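Side-chain contacts in ATP phosphoribosyltransferase regulatory subunit (Bacillus halodurans, PDB 3OD1), which is probably required, as partner of the HisG subunit, for the first step of histidine biosynthesis and may allow its feedback regulation by histidine: residues B[35-38]-B[39-42]; B[52-56]-B[57-61]; B[63-66]-B[67-70]; B[83-86]-B[87-91]. All coordinates share one frame; numbering follows the deposited sequence.

Contact 1: B[35-38]-B[39-42]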
loop_
_atom_site.group_PDB
_atom_site.type_symbol
_atom_site.label_atom_id
_atom_site.label_comp_id
_atom_site.label_asym_id
_atom_site.label_seq_id
_atom_site.Cartn_x
_atom_site.Cartn_y
_atom_site.Cartn_z
ATOM N N THR B 35 -8.143 -11.015 -0.315
ATOM C CA THR B 35 -8.002 -10.649 1.089
ATOM C C THR B 35 -9.272 -10.979 1.877
ATOM O O THR B 35 -9.206 -11.327 3.053
ATOM C CB THR B 35 -7.612 -9.161 1.266
ATOM O OG1 THR B 35 -8.521 -8.335 0.538
ATOM C CG2 THR B 35 -6.202 -8.914 0.745
ATOM N N GLU B 36 -10.421 -10.899 1.215
ATOM C CA GLU B 36 -11.678 -11.305 1.838
ATOM C C GLU B 36 -11.700 -12.800 2.163
ATOM O O GLU B 36 -12.161 -13.190 3.228
ATOM C CB GLU B 36 -12.864 -10.976 0.939
ATOM C CG GLU B 36 -13.729 -9.852 1.473
ATOM C CD GLU B 36 -14.781 -9.400 0.478
ATOM O OE1 GLU B 36 -15.665 -10.215 0.126
ATOM O OE2 GLU B 36 -14.717 -8.225 0.049
ATOM N N GLU B 37 -11.254 -13.632 1.227
ATOM C CA GLU B 37 -11.177 -15.080 1.473
ATOM C C GLU B 37 -10.190 -15.363 2.603
ATOM O O GLU B 37 -10.483 -16.105 3.545
ATOM C CB GLU B 37 -10.738 -15.842 0.217
ATOM C CG GLU B 37 -10.769 -17.368 0.367
ATOM C CD GLU B 37 -12.187 -17.903 0.505
ATOM O OE1 GLU B 37 -13.114 -17.172 0.129
ATOM O OE2 GLU B 37 -12.382 -19.046 0.983
ATOM N N ILE B 38 -9.019 -14.749 2.511
ATOM C CA ILE B 38 -7.996 -14.910 3.537
ATOM C C ILE B 38 -8.529 -14.586 4.937
ATOM O O ILE B 38 -8.223 -15.283 5.917
ATOM C CB ILE B 38 -6.756 -14.078 3.182
ATOM C CG1 ILE B 38 -6.043 -14.703 1.964
ATOM C CG2 ILE B 38 -5.821 -13.944 4.383
ATOM C CD1 ILE B 38 -5.012 -13.773 1.322
ATOM N N ASN B 39 -9.356 -13.552 5.033
ATOM C CA ASN B 39 -9.895 -13.153 6.331
ATOM C C ASN B 39 -10.901 -14.153 6.882
ATOM O O ASN B 39 -10.998 -14.358 8.103
ATOM C CB ASN B 39 -10.532 -11.771 6.248
ATOM C CG ASN B 39 -9.999 -10.838 7.305
ATOM O OD1 ASN B 39 -10.754 -10.344 8.142
ATOM N ND2 ASN B 39 -8.679 -10.612 7.296
ATOM N N LEU B 40 -11.654 -14.759 5.975
ATOM C CA LEU B 40 -12.586 -15.830 6.323
ATOM C C LEU B 40 -11.904 -17.084 6.891
ATOM O O LEU B 40 -12.562 -17.924 7.502
ATOM C CB LEU B 40 -13.431 -16.202 5.109
ATOM C CG LEU B 40 -14.433 -15.111 4.692
ATOM C CD1 LEU B 40 -15.172 -15.519 3.418
ATOM C CD2 LEU B 40 -15.426 -14.850 5.809
ATOM N N TRP B 41 -10.599 -17.223 6.675
ATOM C CA TRP B 41 -9.862 -18.387 7.195
ATOM C C TRP B 41 -9.082 -18.065 8.466
ATOM O O TRP B 41 -8.245 -18.855 8.907
ATOM C CB TRP B 41 -8.900 -18.939 6.137
ATOM C CG TRP B 41 -9.571 -19.557 4.965
ATOM C CD1 TRP B 41 -10.527 -18.988 4.172
ATOM C CD2 TRP B 41 -9.326 -20.866 4.426
ATOM N NE1 TRP B 41 -10.898 -19.864 3.179
ATOM C CE2 TRP B 41 -10.169 -21.018 3.305
ATOM C CE3 TRP B 41 -8.473 -21.923 4.781
ATOM C CZ2 TRP B 41 -10.187 -22.186 2.534
ATOM C CZ3 TRP B 41 -8.500 -23.080 4.023
ATOM C CH2 TRP B 41 -9.353 -23.204 2.914
ATOM N N GLY B 42 -9.323 -16.887 9.028
ATOM C CA GLY B 42 -8.761 -16.524 10.313
ATOM C C GLY B 42 -7.405 -15.849 10.306
ATOM O O GLY B 42 -6.773 -15.719 11.355
#

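Contact 2: B[52-56]-B[57-61]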
loop_
_atom_site.group_PDB
_atom_site.type_symbol
_atom_site.label_atom_id
_atom_site.label_comp_id
_atom_site.label_asym_id
_atom_site.label_seq_id
_atom_site.Cartn_x
_atom_site.Cartn_y
_atom_site.Cartn_z
ATOM N N GLU B 52 14.268 -2.407 6.045
ATOM C CA GLU B 52 14.790 -3.300 7.079
ATOM C C GLU B 52 16.314 -3.225 7.026
ATOM O O GLU B 52 16.886 -2.779 6.022
ATOM C CB GLU B 52 14.315 -4.749 6.859
ATOM C CG GLU B 52 12.795 -4.943 6.819
ATOM C CD GLU B 52 12.180 -5.210 8.187
ATOM O OE1 GLU B 52 12.913 -5.187 9.194
ATOM O OE2 GLU B 52 10.961 -5.444 8.255
ATOM N N TYR B 53 16.981 -3.625 8.107
ATOM C CA TYR B 53 18.437 -3.744 8.085
ATOM C C TYR B 53 18.874 -4.862 7.162
ATOM O O TYR B 53 18.277 -5.937 7.144
ATOM C CB TYR B 53 18.991 -4.034 9.481
ATOM C CG TYR B 53 19.051 -2.830 10.373
ATOM C CD1 TYR B 53 19.897 -1.767 10.090
ATOM C CD2 TYR B 53 18.255 -2.755 11.516
ATOM C CE1 TYR B 53 19.942 -0.652 10.931
ATOM C CE2 TYR B 53 18.297 -1.665 12.351
ATOM C CZ TYR B 53 19.138 -0.616 12.057
ATOM O OH TYR B 53 19.162 0.461 12.909
ATOM N N TYR B 54 19.929 -4.615 6.398
ATOM C CA TYR B 54 20.491 -5.648 5.540
ATOM C C TYR B 54 21.068 -6.819 6.341
ATOM O O TYR B 54 20.817 -7.988 6.029
ATOM C CB TYR B 54 21.579 -5.048 4.656
ATOM C CG TYR B 54 22.447 -6.071 3.977
ATOM C CD1 TYR B 54 21.929 -6.928 3.017
ATOM C CD2 TYR B 54 23.796 -6.173 4.284
ATOM C CE1 TYR B 54 22.731 -7.860 2.385
ATOM C CE2 TYR B 54 24.603 -7.101 3.660
ATOM C CZ TYR B 54 24.068 -7.943 2.718
ATOM O OH TYR B 54 24.875 -8.865 2.098
ATOM N N GLU B 55 21.840 -6.496 7.375
ATOM C CA GLU B 55 22.601 -7.515 8.097
ATOM C C GLU B 55 21.710 -8.494 8.856
ATOM O O GLU B 55 22.137 -9.588 9.184
ATOM C CB GLU B 55 23.619 -6.869 9.042
ATOM C CG GLU B 55 24.771 -6.177 8.328
ATOM C CD GLU B 55 25.595 -7.123 7.454
ATOM O OE1 GLU B 55 25.436 -8.361 7.574
ATOM O OE2 GLU B 55 26.407 -6.622 6.644
ATOM N N THR B 56 20.472 -8.097 9.128
ATOM C CA THR B 56 19.536 -8.971 9.825
ATOM C C THR B 56 18.498 -9.581 8.875
ATOM O O THR B 56 18.659 -10.706 8.408
ATOM C CB THR B 56 18.841 -8.232 10.988
ATOM O OG1 THR B 56 18.132 -7.089 10.486
ATOM C CG2 THR B 56 19.881 -7.772 12.021
ATOM N N VAL B 57 17.443 -8.827 8.581
ATOM C CA VAL B 57 16.383 -9.294 7.693
ATOM C C VAL B 57 16.887 -9.515 6.266
ATOM O O VAL B 57 16.564 -10.522 5.627
ATOM C CB VAL B 57 15.206 -8.293 7.695
ATOM C CG1 VAL B 57 14.198 -8.630 6.605
ATOM C CG2 VAL B 57 14.560 -8.249 9.079
ATOM N N GLY B 58 17.686 -8.584 5.758
ATOM C CA GLY B 58 18.175 -8.714 4.393
ATOM C C GLY B 58 18.801 -10.075 4.143
ATOM O O GLY B 58 18.424 -10.784 3.207
ATOM N N VAL B 59 19.747 -10.458 4.995
ATOM C CA VAL B 59 20.476 -11.710 4.805
ATOM C C VAL B 59 19.642 -12.986 4.976
ATOM O O VAL B 59 19.872 -13.970 4.277
ATOM C CB VAL B 59 21.733 -11.796 5.713
ATOM C CG1 VAL B 59 22.763 -10.735 5.314
ATOM C CG2 VAL B 59 21.345 -11.645 7.175
ATOM N N VAL B 60 18.679 -12.992 5.893
ATOM C CA VAL B 60 17.928 -14.231 6.132
ATOM C C VAL B 60 16.748 -14.382 5.176
ATOM O O VAL B 60 16.029 -15.378 5.211
ATOM C CB VAL B 60 17.458 -14.358 7.597
ATOM C CG1 VAL B 60 18.659 -14.375 8.522
ATOM C CG2 VAL B 60 16.507 -13.219 7.960
ATOM N N SER B 61 16.554 -13.386 4.322
ATOM C CA SER B 61 15.528 -13.449 3.284
ATOM C C SER B 61 15.816 -14.570 2.285
ATOM O O SER B 61 16.980 -14.927 2.054
ATOM C CB SER B 61 15.457 -12.113 2.539
ATOM O OG SER B 61 14.623 -12.216 1.402
#

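Contact 3: B[63-66]-B[67-70]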
loop_
_atom_site.group_PDB
_atom_site.type_symbol
_atom_site.label_atom_id
_atom_site.label_comp_id
_atom_site.label_asym_id
_atom_site.label_seq_id
_atom_site.Cartn_x
_atom_site.Cartn_y
_atom_site.Cartn_z
ATOM N N ILE B 63 15.299 -14.199 -0.781
ATOM C CA ILE B 63 15.769 -13.468 -1.955
ATOM C C ILE B 63 17.290 -13.429 -1.971
ATOM O O ILE B 63 17.915 -13.115 -0.960
ATOM C CB ILE B 63 15.196 -12.029 -1.971
ATOM C CG1 ILE B 63 13.685 -12.090 -1.758
ATOM C CG2 ILE B 63 15.511 -11.335 -3.288
ATOM C CD1 ILE B 63 12.979 -13.071 -2.678
ATOM N N LEU B 64 17.880 -13.765 -3.114
ATOM C CA LEU B 64 19.338 -13.872 -3.219
ATOM C C LEU B 64 19.975 -12.518 -3.023
ATOM O O LEU B 64 19.404 -11.496 -3.399
ATOM C CB LEU B 64 19.741 -14.443 -4.579
ATOM C CG LEU B 64 19.923 -15.960 -4.657
ATOM C CD1 LEU B 64 19.110 -16.675 -3.583
ATOM C CD2 LEU B 64 19.587 -16.464 -6.050
ATOM N N ASP B 65 21.161 -12.509 -2.434
ATOM C CA ASP B 65 21.830 -11.266 -2.093
ATOM C C ASP B 65 21.930 -10.302 -3.283
ATOM O O ASP B 65 21.736 -9.098 -3.138
ATOM C CB ASP B 65 23.215 -11.562 -1.529
ATOM C CG ASP B 65 23.839 -10.356 -0.870
ATOM O OD1 ASP B 65 23.568 -10.108 0.329
ATOM O OD2 ASP B 65 24.608 -9.653 -1.554
ATOM N N GLN B 66 22.229 -10.841 -4.457
ATOM C CA GLN B 66 22.412 -10.024 -5.646
ATOM C C GLN B 66 21.098 -9.371 -6.086
ATOM O O GLN B 66 21.101 -8.371 -6.810
ATOM C CB GLN B 66 22.994 -10.877 -6.774
ATOM C CG GLN B 66 23.450 -10.107 -7.994
ATOM C CD GLN B 66 24.228 -10.979 -8.973
ATOM O OE1 GLN B 66 24.744 -12.039 -8.608
ATOM N NE2 GLN B 66 24.320 -10.532 -10.222
ATOM N N GLN B 67 19.979 -9.930 -5.643
ATOM C CA GLN B 67 18.655 -9.403 -5.996
ATOM C C GLN B 67 18.108 -8.399 -4.978
ATOM O O GLN B 67 17.015 -7.870 -5.159
ATOM C CB GLN B 67 17.649 -10.546 -6.151
ATOM C CG GLN B 67 17.753 -11.303 -7.458
ATOM C CD GLN B 67 17.409 -10.433 -8.647
ATOM O OE1 GLN B 67 16.298 -9.902 -8.744
ATOM N NE2 GLN B 67 18.361 -10.280 -9.563
ATOM N N LEU B 68 18.846 -8.143 -3.902
ATOM C CA LEU B 68 18.344 -7.227 -2.880
ATOM C C LEU B 68 18.535 -5.785 -3.314
ATOM O O LEU B 68 19.571 -5.452 -3.904
ATOM C CB LEU B 68 19.054 -7.457 -1.548
ATOM C CG LEU B 68 18.873 -8.835 -0.906
ATOM C CD1 LEU B 68 19.829 -8.995 0.253
ATOM C CD2 LEU B 68 17.431 -9.008 -0.446
ATOM N N PHE B 69 17.535 -4.936 -3.047
ATOM C CA PHE B 69 17.715 -3.500 -3.218
ATOM C C PHE B 69 18.365 -2.931 -1.959
ATOM O O PHE B 69 17.690 -2.652 -0.952
ATOM C CB PHE B 69 16.384 -2.781 -3.501
ATOM C CG PHE B 69 16.554 -1.378 -4.053
ATOM C CD1 PHE B 69 17.209 -0.397 -3.317
ATOM C CD2 PHE B 69 16.054 -1.040 -5.299
ATOM C CE1 PHE B 69 17.371 0.894 -3.821
ATOM C CE2 PHE B 69 16.207 0.259 -5.808
ATOM C CZ PHE B 69 16.876 1.214 -5.072
ATOM N N LYS B 70 19.680 -2.752 -2.028
ATOM C CA LYS B 70 20.452 -2.184 -0.932
ATOM C C LYS B 70 20.602 -0.674 -1.046
ATOM O O LYS B 70 20.615 -0.117 -2.152
ATOM C CB LYS B 70 21.850 -2.826 -0.887
ATOM C CG LYS B 70 21.851 -4.321 -0.611
ATOM C CD LYS B 70 23.226 -4.931 -0.883
ATOM C CE LYS B 70 23.212 -6.450 -0.752
ATOM N NZ LYS B 70 24.612 -7.009 -0.633
#

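Contact 4: B[83-86]-B[87-91]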
loop_
_atom_site.group_PDB
_atom_site.type_symbol
_atom_site.label_atom_id
_atom_site.label_comp_id
_atom_site.label_asym_id
_atom_site.label_seq_id
_atom_site.Cartn_x
_atom_site.Cartn_y
_atom_site.Cartn_z
ATOM N N PRO B 83 12.688 -7.092 0.663
ATOM C CA PRO B 83 12.668 -8.040 -0.447
ATOM C C PRO B 83 11.450 -8.963 -0.405
ATOM O O PRO B 83 11.042 -9.494 -1.445
ATOM C CB PRO B 83 13.975 -8.832 -0.247
ATOM C CG PRO B 83 14.281 -8.698 1.202
ATOM C CD PRO B 83 13.821 -7.321 1.573
ATOM N N ASP B 84 10.883 -9.165 0.781
ATOM C CA ASP B 84 9.763 -10.093 0.949
ATOM C C ASP B 84 9.022 -9.763 2.248
ATOM O O ASP B 84 9.486 -8.939 3.036
ATOM C CB ASP B 84 10.277 -11.535 0.999
ATOM C CG ASP B 84 11.158 -11.804 2.233
ATOM O OD1 ASP B 84 12.310 -11.329 2.278
ATOM O OD2 ASP B 84 10.698 -12.472 3.174
HETATM N N MSE B 85 7.895 -10.425 2.494
HETATM C CA MSE B 85 7.166 -10.216 3.744
HETATM C C MSE B 85 7.377 -11.321 4.787
HETATM O O MSE B 85 7.025 -11.149 5.959
HETATM C CB MSE B 85 5.671 -10.001 3.475
HETATM C CG MSE B 85 5.338 -8.564 2.983
HETATM SE SE MSE B 85 5.927 -7.189 4.252
HETATM C CE MSE B 85 4.750 -7.608 5.752
ATOM N N THR B 86 7.952 -12.443 4.365
ATOM C CA THR B 86 8.136 -13.569 5.275
ATOM C C THR B 86 9.177 -13.268 6.360
ATOM O O THR B 86 8.928 -13.490 7.550
ATOM C CB THR B 86 8.507 -14.866 4.537
ATOM O OG1 THR B 86 7.501 -15.162 3.559
ATOM C CG2 THR B 86 8.613 -16.026 5.532
ATOM N N ALA B 87 10.340 -12.765 5.964
ATOM C CA ALA B 87 11.363 -12.443 6.957
ATOM C C ALA B 87 10.933 -11.282 7.884
ATOM O O ALA B 87 11.134 -11.338 9.110
ATOM C CB ALA B 87 12.720 -12.188 6.288
ATOM N N PRO B 88 10.317 -10.227 7.313
ATOM C CA PRO B 88 9.779 -9.202 8.216
ATOM C C PRO B 88 8.716 -9.773 9.151
ATOM O O PRO B 88 8.691 -9.405 10.320
ATOM C CB PRO B 88 9.195 -8.152 7.255
ATOM C CG PRO B 88 10.098 -8.263 6.036
ATOM C CD PRO B 88 10.373 -9.757 5.913
ATOM N N ILE B 89 7.873 -10.681 8.669
ATOM C CA ILE B 89 6.865 -11.250 9.556
ATOM C C ILE B 89 7.528 -12.115 10.644
ATOM O O ILE B 89 7.093 -12.120 11.789
ATOM C CB ILE B 89 5.775 -12.011 8.780
ATOM C CG1 ILE B 89 4.825 -10.999 8.121
ATOM C CG2 ILE B 89 5.010 -12.951 9.710
ATOM C CD1 ILE B 89 3.841 -11.611 7.167
ATOM N N ALA B 90 8.602 -12.813 10.291
ATOM C CA ALA B 90 9.330 -13.597 11.287
ATOM C C ALA B 90 9.878 -12.681 12.386
ATOM O O ALA B 90 9.784 -13.000 13.579
ATOM C CB ALA B 90 10.452 -14.397 10.635
ATOM N N ARG B 91 10.442 -11.543 11.985
ATOM C CA ARG B 91 10.924 -10.556 12.953
ATOM C C ARG B 91 9.793 -10.093 13.864
ATOM O O ARG B 91 9.948 -10.000 15.080
ATOM C CB ARG B 91 11.567 -9.338 12.265
ATOM C CG ARG B 91 12.079 -8.267 13.273
ATOM C CD ARG B 91 12.668 -7.016 12.595
ATOM N NE ARG B 91 11.771 -6.453 11.581
ATOM C CZ ARG B 91 10.541 -6.003 11.817
ATOM N NH1 ARG B 91 10.038 -6.028 13.045
ATOM N NH2 ARG B 91 9.802 -5.533 10.813
#

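Contact 1: B[35-38]-B[39-42]
At the C-terminal end of helix 21-40, the long helix that runs into strand 44-45 in a manner consistent with motif 1 of class II aminoacyl-tRNA synthetases, E37 and W41 meet through their side chains. The indole offers its edge: W41 NE1 lies 2.8 Å from E37 OE2, with the acceptor close to the ring plane and an N-H...O angle of 161°. On the carboxylate side the approach is less regular, because NE1 comes from above its plane and the two flat groups are turned 64° against each other. E37 sends CG opposite to its backbone N (chi1 -174°) and then bends at chi2, which carries the carboxylate over to the indole. Its other oxygen, OE1, forms a salt bridge with R155 of helix 139-155, while the W41 ring makes a cation-pi contact with R359 of the second subunit. A phenylalanine in place of W41 would lack the indole N-H and would probably leave E37 OE2 without this partner and the carboxylate freer to turn. Behind the side chains the backbone changes pitch. N39 N and L40 N keep bonds to T35 O (3.0 Å) and E36 O (3.2 Å), whereas W41 N turns mainly to I38 O at 3.2 Å and bonds only weakly to E37 O. That same E37 O lies 3.0 Å from W41 CD1.

Contact 2: B[52-56]-B[57-61]
The Y54 ring carries V59 CG1 over one face, a CH-pi contact in which the methyl stands 4.2 Å from the ring centroid and 20° off the ring normal, displaced toward the rim near CZ. The ring and the valine cross at about a right angle; the Y54 hydroxyl bonds to D65. At the second flat group, the carboxylate of E52, OE1 lies 3.5 Å from V57 CG2, while OE2 is held in a salt bridge by R91. E52 CB also packs against V57 CB at 3.7 Å.

Helix 54-60 opens with a wider pi-type turn, in which G58 N donates to Y53 O at 3.0 Å and V59 N to Y54 O at 2.9 Å, each five residues back. G58 suits this turn: a CB there would clash with Y54 O. V59 places CG1 opposite the carbonyl carbon (chi1 -66°), which leaves CG2 between the backbone N and that carbon, against E55 O and T56 O. The contact is thus apolar along the E52 chain and on one ring face, while the polar ends of E52 and Y54 are bonded to R91 and D65.

Contact 3: B[63-66]-B[67-70]
Q67, D65 and L68 carry most of this contact, in which a short 3-10 turn swings the chain into strand 69-72. Q67 lays CB between two neighbours, 3.7 Å from I63 CG2 and 3.4 Å from L64 O, the Q67 and I63 side chains crossing at about a right angle. L68 uses its two methyls separately: CD1 lies 3.8 Å from D65 CA, and CD2 is 4.1 Å from I63 CB. Two backbone bonds close the turn, Q67 N to L64 O at 2.8 Å and L68 N to D65 O at 3.1 Å.

D65 leaves the turn with CB pointing away, but with CG opposite to the backbone N (chi1 -167°) its carboxylate comes back toward K70, whose extended chain it meets at about a right angle. K70 NZ and D65 OD2 form a salt bridge of 2.8 Å, the amine coming on the syn side but 26° out of the carboxylate plane. D65 OD1 bonds to the Y54 hydroxyl, which K70 NZ also touches weakly. A leucine in place of K70 would probably leave D65 OD2 without its counter-charge and the carboxylate less firmly held. The turn joins the loop after helix 54-60 to an outer strand of the three-stranded antiparallel sheet; L68 and I63 pack on P83, and F69 lies on L81 of strand 78-81 and on L51 of the second subunit.

Contact 4: B[83-86]-B[87-91]
D84 OD2 takes the backbone N-H of A87 in a bond of 2.8 Å that is nearly straight, 173° at the hydrogen. The donor arrives on the syn side of the carboxylate, 22° out of its plane. The group is swung there by a first torsion that sets CG between the backbone N and the carbonyl carbon (chi1 65°), and its second oxygen, OD1, is bonded by S61 OG; with both oxygens engaged, the carboxylate is held against rotation. This is a capping bond at the N-terminus of helix 86-94, and A87 CB packs against the same OD2.

The regular helix bonds begin just behind it, I89 N to M85 O at 2.9 Å and A90 N to T86 O at 2.8 Å. P88, with no N-H to give, fits in the first turn; its CD lies 3.1 Å from D84 O, a buried carbonyl oxygen that has no polar partner in the model. Just before the helix, the selenomethionine M85, bent at chi2 and chi3, brings CE to 4.1 Å from I89 CG1, the two side chains crossing at about a right angle. Both pack on strand 104-113, where Y108 touches each. A capped helix start of this kind, with the sequence P-D-M-T, resembles the P-E-x-T stretch lining the histidine pocket in histidyl-tRNA synthetases, and T86, its OG1 bonded to E132 and its side chain beside Y277 and Y300, is consistent with a related pocket here.

The four contacts follow one another along the chain, all within the histidyl-tRNA synthetase-like part. Contacts 2, 3 and 4 form a touching cluster: centres of contacts 2 and 4 are about 9 Å apart, those of 2 and 3 about 10 Å, and those of 3 and 4 about 14 Å. Contacts 2 and 3 both reach the antiparallel sheet of strands 51-53, 78-81 and 69-72, while contact 4 starts helix 86-94 beside the large mixed sheet. Contact 1, at the end of helix 21-40, stands apart, its nearest atoms about 10 Å from contact 4 and its centre about 31 Å from that of contact 3. All four have residues at the second subunit, contact 4 through R91, so these local turns also border the dimer interface.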